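Local coordinates for protein putative glycosyltransferase (GalT1) (Streptococcus parasanguinis, PDB 4PHR) that binds UDP and manganese through its GT-D fold domain and probably acts as a glycosyltransferase, this chain being one domain of a longer protein, at residues Lys55-Ile63 and Pro207-Asp215; Glu193-Met204 and Leu216-Gly227. All blocks are in the same frame, centred on the assembly; numbering follows the deposited sequence.

Contact 1: Lys55-Ile63 and Pro207-Asp215; sequences KLAKRLQQI and PTAKVLVAD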
loop_
_atom_site.group_PDB
_atom_site.type_symbol
_atom_site.label_atom_id
_atom_site.label_comp_id
_atom_site.label_asym_id
_atom_site.label_seq_id
_atom_site.Cartn_x
_atom_site.Cartn_y
_atom_site.Cartn_z
ATOM N N LYS A 55 1.993 -15.396 -13.423
ATOM C CA LYS A 55 0.702 -15.574 -12.767
ATOM C C LYS A 55 0.340 -14.337 -11.949
ATOM O O LYS A 55 -0.809 -13.892 -11.948
ATOM C CB LYS A 55 0.714 -16.817 -11.874
ATOM C CG LYS A 55 0.772 -18.125 -12.643
ATOM C CD LYS A 55 0.766 -19.323 -11.697
ATOM C CE LYS A 55 0.437 -20.611 -12.434
ATOM N NZ LYS A 55 1.420 -20.904 -13.512
ATOM N N LEU A 56 1.326 -13.782 -11.253
ATOM C CA LEU A 56 1.125 -12.553 -10.498
ATOM C C LEU A 56 0.736 -11.413 -11.444
ATOM O O LEU A 56 -0.210 -10.666 -11.182
ATOM C CB LEU A 56 2.403 -12.203 -9.733
ATOM C CG LEU A 56 2.434 -10.863 -8.997
ATOM C CD1 LEU A 56 1.248 -10.717 -8.046
ATOM C CD2 LEU A 56 3.756 -10.699 -8.245
ATOM N N ALA A 57 1.461 -11.285 -12.549
ATOM C CA ALA A 57 1.185 -10.223 -13.508
ATOM C C ALA A 57 -0.254 -10.315 -14.023
ATOM O O ALA A 57 -0.956 -9.312 -14.115
ATOM C CB ALA A 57 2.181 -10.269 -14.659
ATOM N N LYS A 58 -0.689 -11.528 -14.356
ATOM C CA LYS A 58 -2.047 -11.739 -14.831
ATOM C C LYS A 58 -3.111 -11.393 -13.782
ATOM O O LYS A 58 -4.111 -10.736 -14.095
ATOM C CB LYS A 58 -2.212 -13.178 -15.326
ATOM C CG LYS A 58 -3.605 -13.505 -15.813
ATOM C CD LYS A 58 -3.665 -14.926 -16.365
ATOM C CE LYS A 58 -5.084 -15.314 -16.753
ATOM N NZ LYS A 58 -5.578 -14.540 -17.925
ATOM N N ARG A 59 -2.900 -11.819 -12.535
ATOM C CA ARG A 59 -3.836 -11.484 -11.459
ATOM C C ARG A 59 -3.938 -9.969 -11.287
ATOM O O ARG A 59 -5.036 -9.427 -11.145
ATOM C CB ARG A 59 -3.421 -12.131 -10.133
ATOM C CG ARG A 59 -3.732 -13.620 -10.047
ATOM C CD ARG A 59 -5.236 -13.913 -10.161
ATOM N NE ARG A 59 -5.997 -13.515 -8.976
ATOM C CZ ARG A 59 -6.992 -12.628 -8.977
ATOM N NH1 ARG A 59 -7.369 -12.036 -10.101
ATOM N NH2 ARG A 59 -7.619 -12.333 -7.850
ATOM N N LEU A 60 -2.794 -9.288 -11.288
ATOM C CA LEU A 60 -2.781 -7.835 -11.134
ATOM C C LEU A 60 -3.604 -7.167 -12.238
ATOM O O LEU A 60 -4.385 -6.247 -11.974
ATOM C CB LEU A 60 -1.348 -7.300 -11.126
ATOM C CG LEU A 60 -0.534 -7.615 -9.864
ATOM C CD1 LEU A 60 0.905 -7.145 -10.032
ATOM C CD2 LEU A 60 -1.164 -6.992 -8.625
ATOM N N GLN A 61 -3.438 -7.633 -13.474
ATOM C CA GLN A 61 -4.206 -7.078 -14.591
ATOM C C GLN A 61 -5.707 -7.299 -14.398
ATOM O O GLN A 61 -6.521 -6.412 -14.663
ATOM C CB GLN A 61 -3.739 -7.691 -15.915
ATOM C CG GLN A 61 -2.359 -7.227 -16.342
ATOM C CD GLN A 61 -1.734 -8.111 -17.411
ATOM O OE1 GLN A 61 -2.215 -9.210 -17.687
ATOM N NE2 GLN A 61 -0.652 -7.635 -18.012
ATOM N N GLN A 62 -6.075 -8.485 -13.929
ATOM C CA GLN A 62 -7.477 -8.785 -13.663
ATOM C C GLN A 62 -8.046 -7.885 -12.569
ATOM O O GLN A 62 -9.151 -7.359 -12.680
ATOM C CB GLN A 62 -7.633 -10.250 -13.256
ATOM C CG GLN A 62 -7.330 -11.233 -14.363
ATOM C CD GLN A 62 -7.311 -12.656 -13.871
ATOM O OE1 GLN A 62 -7.049 -12.924 -12.692
ATOM N NE2 GLN A 62 -7.598 -13.586 -14.768
ATOM N N ILE A 63 -7.281 -7.703 -11.499
ATOM C CA ILE A 63 -7.748 -6.904 -10.378
ATOM C C ILE A 63 -7.952 -5.445 -10.794
ATOM O O ILE A 63 -8.938 -4.811 -10.412
ATOM C CB ILE A 63 -6.790 -7.026 -9.170
ATOM C CG1 ILE A 63 -6.770 -8.479 -8.671
ATOM C CG2 ILE A 63 -7.205 -6.072 -8.059
ATOM C CD1 ILE A 63 -5.536 -8.836 -7.881
ATOM N N PRO A 207 3.397 -6.365 -4.212
ATOM C CA PRO A 207 2.388 -6.774 -5.200
ATOM C C PRO A 207 1.523 -7.933 -4.721
ATOM O O PRO A 207 0.353 -8.040 -5.117
ATOM C CB PRO A 207 3.223 -7.194 -6.419
ATOM C CG PRO A 207 4.586 -7.424 -5.885
ATOM C CD PRO A 207 4.769 -6.502 -4.725
ATOM N N THR A 208 2.085 -8.787 -3.876
ATOM C CA THR A 208 1.335 -9.909 -3.341
ATOM C C THR A 208 0.125 -9.423 -2.538
ATOM O O THR A 208 -0.928 -10.069 -2.526
ATOM C CB THR A 208 2.236 -10.826 -2.499
ATOM O OG1 THR A 208 3.318 -11.287 -3.317
ATOM C CG2 THR A 208 1.459 -12.027 -1.972
ATOM N N ALA A 209 0.279 -8.279 -1.875
ATOM C CA ALA A 209 -0.809 -7.692 -1.089
ATOM C C ALA A 209 -2.064 -7.467 -1.932
ATOM O O ALA A 209 -3.178 -7.635 -1.447
ATOM C CB ALA A 209 -0.368 -6.374 -0.450
ATOM N N LYS A 210 -1.891 -7.085 -3.192
ATOM C CA LYS A 210 -3.047 -6.745 -4.019
ATOM C C LYS A 210 -3.870 -7.994 -4.332
ATOM O O LYS A 210 -5.109 -7.968 -4.319
ATOM C CB LYS A 210 -2.618 -6.029 -5.296
ATOM C CG LYS A 210 -1.987 -4.642 -5.045
ATOM C CD LYS A 210 -0.507 -4.755 -4.730
ATOM C CE LYS A 210 0.203 -3.405 -4.580
ATOM N NZ LYS A 210 0.169 -2.808 -3.213
ATOM N N VAL A 211 -3.179 -9.090 -4.616
ATOM C CA VAL A 211 -3.856 -10.343 -4.920
ATOM C C VAL A 211 -4.556 -10.853 -3.663
ATOM O O VAL A 211 -5.703 -11.306 -3.713
ATOM C CB VAL A 211 -2.877 -11.403 -5.460
ATOM C CG1 VAL A 211 -3.631 -12.681 -5.857
ATOM C CG2 VAL A 211 -2.115 -10.848 -6.660
ATOM N N LEU A 212 -3.866 -10.758 -2.531
ATOM C CA LEU A 212 -4.440 -11.186 -1.261
ATOM C C LEU A 212 -5.716 -10.405 -0.957
ATOM O O LEU A 212 -6.749 -10.994 -0.627
ATOM C CB LEU A 212 -3.424 -11.001 -0.129
ATOM C CG LEU A 212 -3.819 -11.572 1.237
ATOM C CD1 LEU A 212 -4.070 -13.068 1.121
ATOM C CD2 LEU A 212 -2.749 -11.283 2.285
ATOM N N VAL A 213 -5.660 -9.081 -1.072
ATOM C CA VAL A 213 -6.843 -8.265 -0.794
ATOM C C VAL A 213 -8.001 -8.627 -1.735
ATOM O O VAL A 213 -9.144 -8.771 -1.308
ATOM C CB VAL A 213 -6.515 -6.750 -0.854
ATOM C CG1 VAL A 213 -7.794 -5.916 -0.883
ATOM C CG2 VAL A 213 -5.631 -6.355 0.338
ATOM N N ALA A 214 -7.699 -8.778 -3.020
ATOM C CA ALA A 214 -8.719 -9.151 -3.997
ATOM C C ALA A 214 -9.398 -10.463 -3.615
ATOM O O ALA A 214 -10.628 -10.554 -3.614
ATOM C CB ALA A 214 -8.114 -9.241 -5.387
ATOM N N ASP A 215 -8.605 -11.475 -3.276
ATOM C CA ASP A 215 -9.168 -12.788 -2.947
ATOM C C ASP A 215 -9.924 -12.791 -1.616
ATOM O O ASP A 215 -10.946 -13.462 -1.482
ATOM C CB ASP A 215 -8.084 -13.870 -2.950
ATOM C CG ASP A 215 -7.581 -14.203 -4.350
ATOM O OD1 ASP A 215 -8.226 -13.801 -5.349
ATOM O OD2 ASP A 215 -6.538 -14.888 -4.450
HETATM O O HOH W 1 -5.317 -15.377 -6.891
#
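R59 of helix 55-63 and D215 of helix 207-215 form the salt bridge of this helix pair. NH2 of R59 donates to OD1 of D215 at 3.0 Å. The bond is bent, 139° at the hydrogen, although the guanidinium and carboxylate planes lie only 13° apart. OD1 is met on its syn side, out of the carboxylate plane. The other two nitrogens of the guanidinium are also used. R59 NH1 donates to Q62 OE1 at 2.8 Å. R59 NE donates to a water at 2.9 Å, and that water donates to OD2 of D215. OD2 also bonds to the hydroxyl of Y185. The bends at chi2 and chi3 of the arginine swing its guanidinium toward the C-terminal end of the helix, beside Q62 and facing D215. The two helices belong to the GT-D fold, and helix 206-218 also lines the UDP pocket. Their axes cross at 55°, 9.7 Å apart. V211 fills the centre: its CG2 is 3.6 Å from CD1 of L56. CD1 of I63 meets CB of A214 at 3.6 Å. CD2 of L60 lies 3.8 Å from CB of K210. The K210 amine leads away from this interface and forms salt bridges with D225 and the UDP phosphate oxygen O2A.

Contact 2: Glu193-Met204 and Leu216-Gly227; sequences EKNAKNRLILVM and LTTKGYQAIDLG. With UDP (uridine-5'-diphosphate), chain B.
The contact joins the two parallel strands of a beta-alpha-beta unit, strand 200-204, helix 206-218 and strand 223-225, whose C-terminal ends reach the UDP pocket. I201 pairs with A223, L202 with I224 and V203 with D225. I224 N donates to I201 O at 2.8 Å, and V203 N donates to I224 O at 2.9 Å. V203 O takes L226 N at 2.8 Å and, weakly, G227 N. On one face, CD1 of I201 meets CG of L216 tip to tip at 3.6 Å and also touches CB of Y221. The Y221 ring takes CB of A196 against CE1, 3.7 Å away. On the L202 and I224 face, these two side chains lie side by side, and CD2 of L202 reaches CD1 of L226. At the outer end E193 OE2 and K219 NZ form a salt bridge of 3.3 Å. A Schellman motif with G220 at C-prime ends helix 206-218. At the pocket, CA of G227 lies 3.3 Å from O3A of UDP. Strand 223-225 is an edge strand of the five-stranded parallel sheet. Strand 200-204 bonds on its other edge to strand 147-153, while helix 206-218 packs across the V203 face and helix 185-195 packs on I201 and L216.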
loop_
_atom_site.group_PDB
_atom_site.type_symbol
_atom_site.label_atom_id
_atom_site.label_comp_id
_atom_site.label_asym_id
_atom_site.label_seq_id
_atom_site.Cartn_x
_atom_site.Cartn_y
_atom_site.Cartn_z
ATOM N N GLU A 193 -7.049 -16.417 5.904
ATOM C CA GLU A 193 -8.450 -16.788 6.093
ATOM C C GLU A 193 -8.688 -17.429 7.458
ATOM O O GLU A 193 -9.653 -17.104 8.147
ATOM C CB GLU A 193 -8.891 -17.783 5.020
ATOM C CG GLU A 193 -8.903 -17.257 3.600
ATOM C CD GLU A 193 -9.273 -18.343 2.605
ATOM O OE1 GLU A 193 -10.116 -19.204 2.946
ATOM O OE2 GLU A 193 -8.714 -18.347 1.489
ATOM N N LYS A 194 -7.811 -18.354 7.831
ATOM C CA LYS A 194 -7.945 -19.085 9.088
ATOM C C LYS A 194 -7.902 -18.156 10.294
ATOM O O LYS A 194 -8.487 -18.454 11.339
ATOM C CB LYS A 194 -6.824 -20.113 9.224
ATOM C CG LYS A 194 -7.010 -21.366 8.397
ATOM C CD LYS A 194 -5.737 -22.189 8.421
ATOM C CE LYS A 194 -5.973 -23.571 7.865
ATOM N NZ LYS A 194 -6.882 -24.329 8.764
ATOM N N ASN A 195 -7.187 -17.044 10.159
ATOM C CA ASN A 195 -6.954 -16.157 11.288
ATOM C C ASN A 195 -7.763 -14.871 11.251
ATOM O O ASN A 195 -7.616 -14.017 12.130
ATOM C CB ASN A 195 -5.462 -15.837 11.404
ATOM C CG ASN A 195 -4.667 -16.994 11.971
ATOM O OD1 ASN A 195 -4.646 -17.205 13.182
ATOM N ND2 ASN A 195 -4.018 -17.756 11.100
ATOM N N ALA A 196 -8.619 -14.735 10.244
ATOM C CA ALA A 196 -9.282 -13.462 9.983
ATOM C C ALA A 196 -10.618 -13.290 10.698
ATOM O O ALA A 196 -11.202 -12.208 10.666
ATOM C CB ALA A 196 -9.461 -13.263 8.489
ATOM N N LYS A 197 -11.111 -14.360 11.316
ATOM C CA LYS A 197 -12.385 -14.312 12.029
ATOM C C LYS A 197 -12.508 -13.082 12.934
ATOM O O LYS A 197 -11.702 -12.881 13.843
ATOM C CB LYS A 197 -12.605 -15.603 12.833
ATOM C CG LYS A 197 -11.449 -15.972 13.763
ATOM C CD LYS A 197 -11.698 -17.293 14.502
ATOM C CE LYS A 197 -10.539 -17.637 15.436
ATOM N NZ LYS A 197 -10.711 -18.945 16.156
ATOM N N ASN A 198 -13.515 -12.255 12.662
ATOM C CA ASN A 198 -13.776 -11.055 13.455
ATOM C C ASN A 198 -12.620 -10.051 13.511
ATOM O O ASN A 198 -12.500 -9.290 14.472
ATOM C CB ASN A 198 -14.211 -11.434 14.875
ATOM C CG ASN A 198 -15.550 -12.145 14.905
ATOM O OD1 ASN A 198 -16.474 -11.788 14.173
ATOM N ND2 ASN A 198 -15.661 -13.162 15.750
ATOM N N ARG A 199 -11.775 -10.052 12.482
ATOM C CA ARG A 199 -10.672 -9.100 12.415
ATOM C C ARG A 199 -10.709 -8.274 11.133
ATOM O O ARG A 199 -11.145 -8.743 10.082
ATOM C CB ARG A 199 -9.323 -9.814 12.530
ATOM C CG ARG A 199 -9.093 -10.394 13.907
ATOM C CD ARG A 199 -7.723 -11.055 14.101
ATOM N NE ARG A 199 -7.703 -11.595 15.456
ATOM C CZ ARG A 199 -7.284 -10.937 16.531
ATOM N NH1 ARG A 199 -6.743 -9.724 16.419
ATOM N NH2 ARG A 199 -7.381 -11.513 17.723
ATOM N N LEU A 200 -10.250 -7.035 11.238
ATOM C CA LEU A 200 -9.961 -6.225 10.065
ATOM C C LEU A 200 -8.561 -6.618 9.604
ATOM O O LEU A 200 -7.635 -6.710 10.416
ATOM C CB LEU A 200 -9.999 -4.744 10.442
ATOM C CG LEU A 200 -9.532 -3.722 9.407
ATOM C CD1 LEU A 200 -10.451 -3.744 8.194
ATOM C CD2 LEU A 200 -9.502 -2.324 10.019
ATOM N N ILE A 201 -8.397 -6.858 8.309
ATOM C CA ILE A 201 -7.118 -7.327 7.788
ATOM C C ILE A 201 -6.369 -6.160 7.156
ATOM O O ILE A 201 -6.929 -5.449 6.330
ATOM C CB ILE A 201 -7.319 -8.453 6.736
ATOM C CG1 ILE A 201 -8.202 -9.580 7.298
ATOM C CG2 ILE A 201 -5.974 -8.983 6.257
ATOM C CD1 ILE A 201 -8.658 -10.587 6.240
ATOM N N LEU A 202 -5.124 -5.946 7.575
ATOM C CA LEU A 202 -4.261 -4.918 6.997
ATOM C C LEU A 202 -3.105 -5.644 6.346
ATOM O O LEU A 202 -2.530 -6.552 6.948
ATOM C CB LEU A 202 -3.714 -3.983 8.079
ATOM C CG LEU A 202 -4.746 -3.292 8.981
ATOM C CD1 LEU A 202 -4.056 -2.347 9.968
ATOM C CD2 LEU A 202 -5.801 -2.562 8.157
ATOM N N VAL A 203 -2.763 -5.260 5.120
ATOM C CA VAL A 203 -1.743 -5.988 4.383
ATOM C C VAL A 203 -0.643 -5.040 3.919
ATOM O O VAL A 203 -0.925 -4.015 3.296
ATOM C CB VAL A 203 -2.345 -6.718 3.159
ATOM C CG1 VAL A 203 -1.311 -7.653 2.551
ATOM C CG2 VAL A 203 -3.602 -7.483 3.558
ATOM N N MET A 204 0.606 -5.406 4.215
ATOM C CA MET A 204 1.779 -4.632 3.822
ATOM C C MET A 204 2.735 -5.623 3.165
ATOM O O MET A 204 3.583 -6.219 3.829
ATOM C CB MET A 204 2.433 -3.947 5.033
ATOM C CG MET A 204 1.529 -2.943 5.756
ATOM S SD MET A 204 0.263 -3.731 6.797
ATOM C CE MET A 204 0.015 -2.492 8.065
ATOM N N LEU A 216 -9.415 -12.063 -0.625
ATOM C CA LEU A 216 -10.080 -11.937 0.675
ATOM C C LEU A 216 -11.432 -11.238 0.513
ATOM O O LEU A 216 -12.410 -11.585 1.176
ATOM C CB LEU A 216 -9.205 -11.131 1.642
ATOM C CG LEU A 216 -8.448 -11.705 2.842
ATOM C CD1 LEU A 216 -8.366 -13.228 2.878
ATOM C CD2 LEU A 216 -7.061 -11.056 2.930
ATOM N N THR A 217 -11.472 -10.241 -0.365
ATOM C CA THR A 217 -12.685 -9.472 -0.639
ATOM C C THR A 217 -13.754 -10.338 -1.298
ATOM O O THR A 217 -14.946 -10.211 -0.998
ATOM C CB THR A 217 -12.368 -8.257 -1.538
ATOM O OG1 THR A 217 -11.419 -7.418 -0.873
ATOM C CG2 THR A 217 -13.624 -7.449 -1.843
ATOM N N THR A 218 -13.321 -11.224 -2.188
ATOM C CA THR A 218 -14.232 -12.155 -2.851
ATOM C C THR A 218 -14.832 -13.128 -1.837
ATOM O O THR A 218 -15.940 -13.640 -2.030
ATOM C CB THR A 218 -13.507 -12.930 -3.966
ATOM O OG1 THR A 218 -13.070 -12.012 -4.977
ATOM C CG2 THR A 218 -14.425 -13.959 -4.594
ATOM N N LYS A 219 -14.103 -13.366 -0.752
ATOM C CA LYS A 219 -14.559 -14.235 0.329
ATOM C C LYS A 219 -15.283 -13.442 1.418
ATOM O O LYS A 219 -15.612 -13.978 2.479
ATOM C CB LYS A 219 -13.383 -15.015 0.925
ATOM C CG LYS A 219 -12.648 -15.906 -0.072
ATOM C CD LYS A 219 -11.500 -16.655 0.595
ATOM C CE LYS A 219 -11.534 -18.147 0.263
ATOM N NZ LYS A 219 -10.896 -18.467 -1.046
ATOM N N GLY A 220 -15.519 -12.162 1.152
ATOM C CA GLY A 220 -16.341 -11.333 2.018
ATOM C C GLY A 220 -15.650 -10.569 3.134
ATOM O O GLY A 220 -16.311 -9.958 3.974
ATOM N N TYR A 221 -14.318 -10.574 3.139
ATOM C CA TYR A 221 -13.566 -9.872 4.171
ATOM C C TYR A 221 -13.246 -8.440 3.763
ATOM O O TYR A 221 -13.066 -8.149 2.581
ATOM C CB TYR A 221 -12.249 -10.597 4.461
ATOM C CG TYR A 221 -12.421 -11.966 5.073
ATOM C CD1 TYR A 221 -12.660 -12.113 6.431
ATOM C CD2 TYR A 221 -12.342 -13.111 4.293
ATOM C CE1 TYR A 221 -12.817 -13.362 6.996
ATOM C CE2 TYR A 221 -12.497 -14.365 4.848
ATOM C CZ TYR A 221 -12.733 -14.485 6.200
ATOM O OH TYR A 221 -12.888 -15.733 6.757
ATOM N N GLN A 222 -13.171 -7.549 4.747
ATOM C CA GLN A 222 -12.583 -6.236 4.522
ATOM C C GLN A 222 -11.082 -6.317 4.772
ATOM O O GLN A 222 -10.634 -6.628 5.882
ATOM C CB GLN A 222 -13.211 -5.162 5.417
ATOM C CG GLN A 222 -12.690 -3.767 5.084
ATOM C CD GLN A 222 -13.173 -2.682 6.033
ATOM O OE1 GLN A 222 -13.760 -2.964 7.080
ATOM N NE2 GLN A 222 -12.909 -1.431 5.673
ATOM N N ALA A 223 -10.313 -6.052 3.722
ATOM C CA ALA A 223 -8.863 -6.095 3.801
ATOM C C ALA A 223 -8.302 -4.841 3.148
ATOM O O ALA A 223 -8.738 -4.447 2.060
ATOM C CB ALA A 223 -8.326 -7.344 3.123
ATOM N N ILE A 224 -7.342 -4.210 3.819
ATOM C CA ILE A 224 -6.820 -2.923 3.385
ATOM C C ILE A 224 -5.324 -2.998 3.112
ATOM O O ILE A 224 -4.526 -3.286 3.997
ATOM C CB ILE A 224 -7.103 -1.824 4.438
ATOM C CG1 ILE A 224 -8.602 -1.773 4.775
ATOM C CG2 ILE A 224 -6.614 -0.462 3.961
ATOM C CD1 ILE A 224 -8.947 -0.740 5.834
ATOM N N ASP A 225 -4.961 -2.730 1.870
ATOM C CA ASP A 225 -3.568 -2.704 1.428
ATOM C C ASP A 225 -2.936 -1.390 1.902
ATOM O O ASP A 225 -3.264 -0.323 1.371
ATOM C CB ASP A 225 -3.605 -2.776 -0.104
ATOM C CG ASP A 225 -2.270 -2.526 -0.759
ATOM O OD1 ASP A 225 -1.235 -2.435 -0.062
ATOM O OD2 ASP A 225 -2.268 -2.453 -2.015
ATOM N N LEU A 226 -2.057 -1.461 2.908
ATOM C CA LEU A 226 -1.457 -0.255 3.491
ATOM C C LEU A 226 0.038 -0.060 3.218
ATOM O O LEU A 226 0.619 0.928 3.666
ATOM C CB LEU A 226 -1.704 -0.191 5.001
ATOM C CG LEU A 226 -3.135 0.129 5.457
ATOM C CD1 LEU A 226 -3.229 0.125 6.979
ATOM C CD2 LEU A 226 -3.587 1.465 4.877
ATOM N N GLY A 227 0.663 -1.001 2.513
ATOM C CA GLY A 227 2.008 -0.804 1.997
ATOM C C GLY A 227 3.003 -0.211 2.979
ATOM O O GLY A 227 3.238 -0.769 4.049
HETATM N N1 UDP B . 6.927 -6.492 1.243
HETATM C C2 UDP B . 7.138 -7.724 1.812
HETATM N N3 UDP B . 7.331 -8.824 1.011
HETATM C C4 UDP B . 7.307 -8.705 -0.358
HETATM C C5 UDP B . 7.088 -7.457 -0.941
HETATM C C6 UDP B . 7.045 -6.344 -0.109
HETATM O O2 UDP B . 7.184 -7.848 3.036
HETATM O O4 UDP B . 7.457 -9.728 -1.034
HETATM C "C1'" UDP B . 6.642 -5.347 2.122
HETATM C "C2'" UDP B . 7.706 -4.311 2.368
HETATM O "O2'" UDP B . 8.614 -4.755 3.355
HETATM C "C3'" UDP B . 6.862 -3.151 2.846
HETATM C "C4'" UDP B . 5.587 -3.301 2.033
HETATM O "O4'" UDP B . 5.601 -4.626 1.494
HETATM O "O3'" UDP B . 6.545 -3.314 4.211
HETATM C "C5'" UDP B . 5.495 -2.266 0.918
HETATM O "O5'" UDP B . 4.321 -2.522 0.158
HETATM P PA UDP B . 3.926 -1.639 -1.129
HETATM O O1A UDP B . 4.925 -1.846 -2.195
HETATM O O2A UDP B . 2.527 -2.003 -1.459
HETATM O O3A UDP B . 4.064 -0.136 -0.543
HETATM P PB UDP B . 3.694 1.332 -1.150
HETATM O O1B UDP B . 5.001 1.951 -1.519
HETATM O O2B UDP B . 3.055 2.023 -0.006
HETATM O O3B UDP B . 2.801 1.158 -2.339
HETATM O O HOH W 2 -12.189 -7.919 7.788
#

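From the N terminus the chain first passes through 55-63, then 193-204, 207-215 and 216-227. The contacts therefore cross. Contact 1 closes a long loop of 143 residues, which brings helix 54-64 against helix 206-218. Contact 2 closes a short one of 11 residues, almost all of it that same helix. Helix 206-218 is thus shared: one side meets helix 54-64, and another lies on the five-stranded parallel sheet. A209 and L212 pack on V203, and V213 packs on A223. The K210-D225 pair joins the two contacts at the UDP site, and R33, a UDP-binding residue, also pairs with D225.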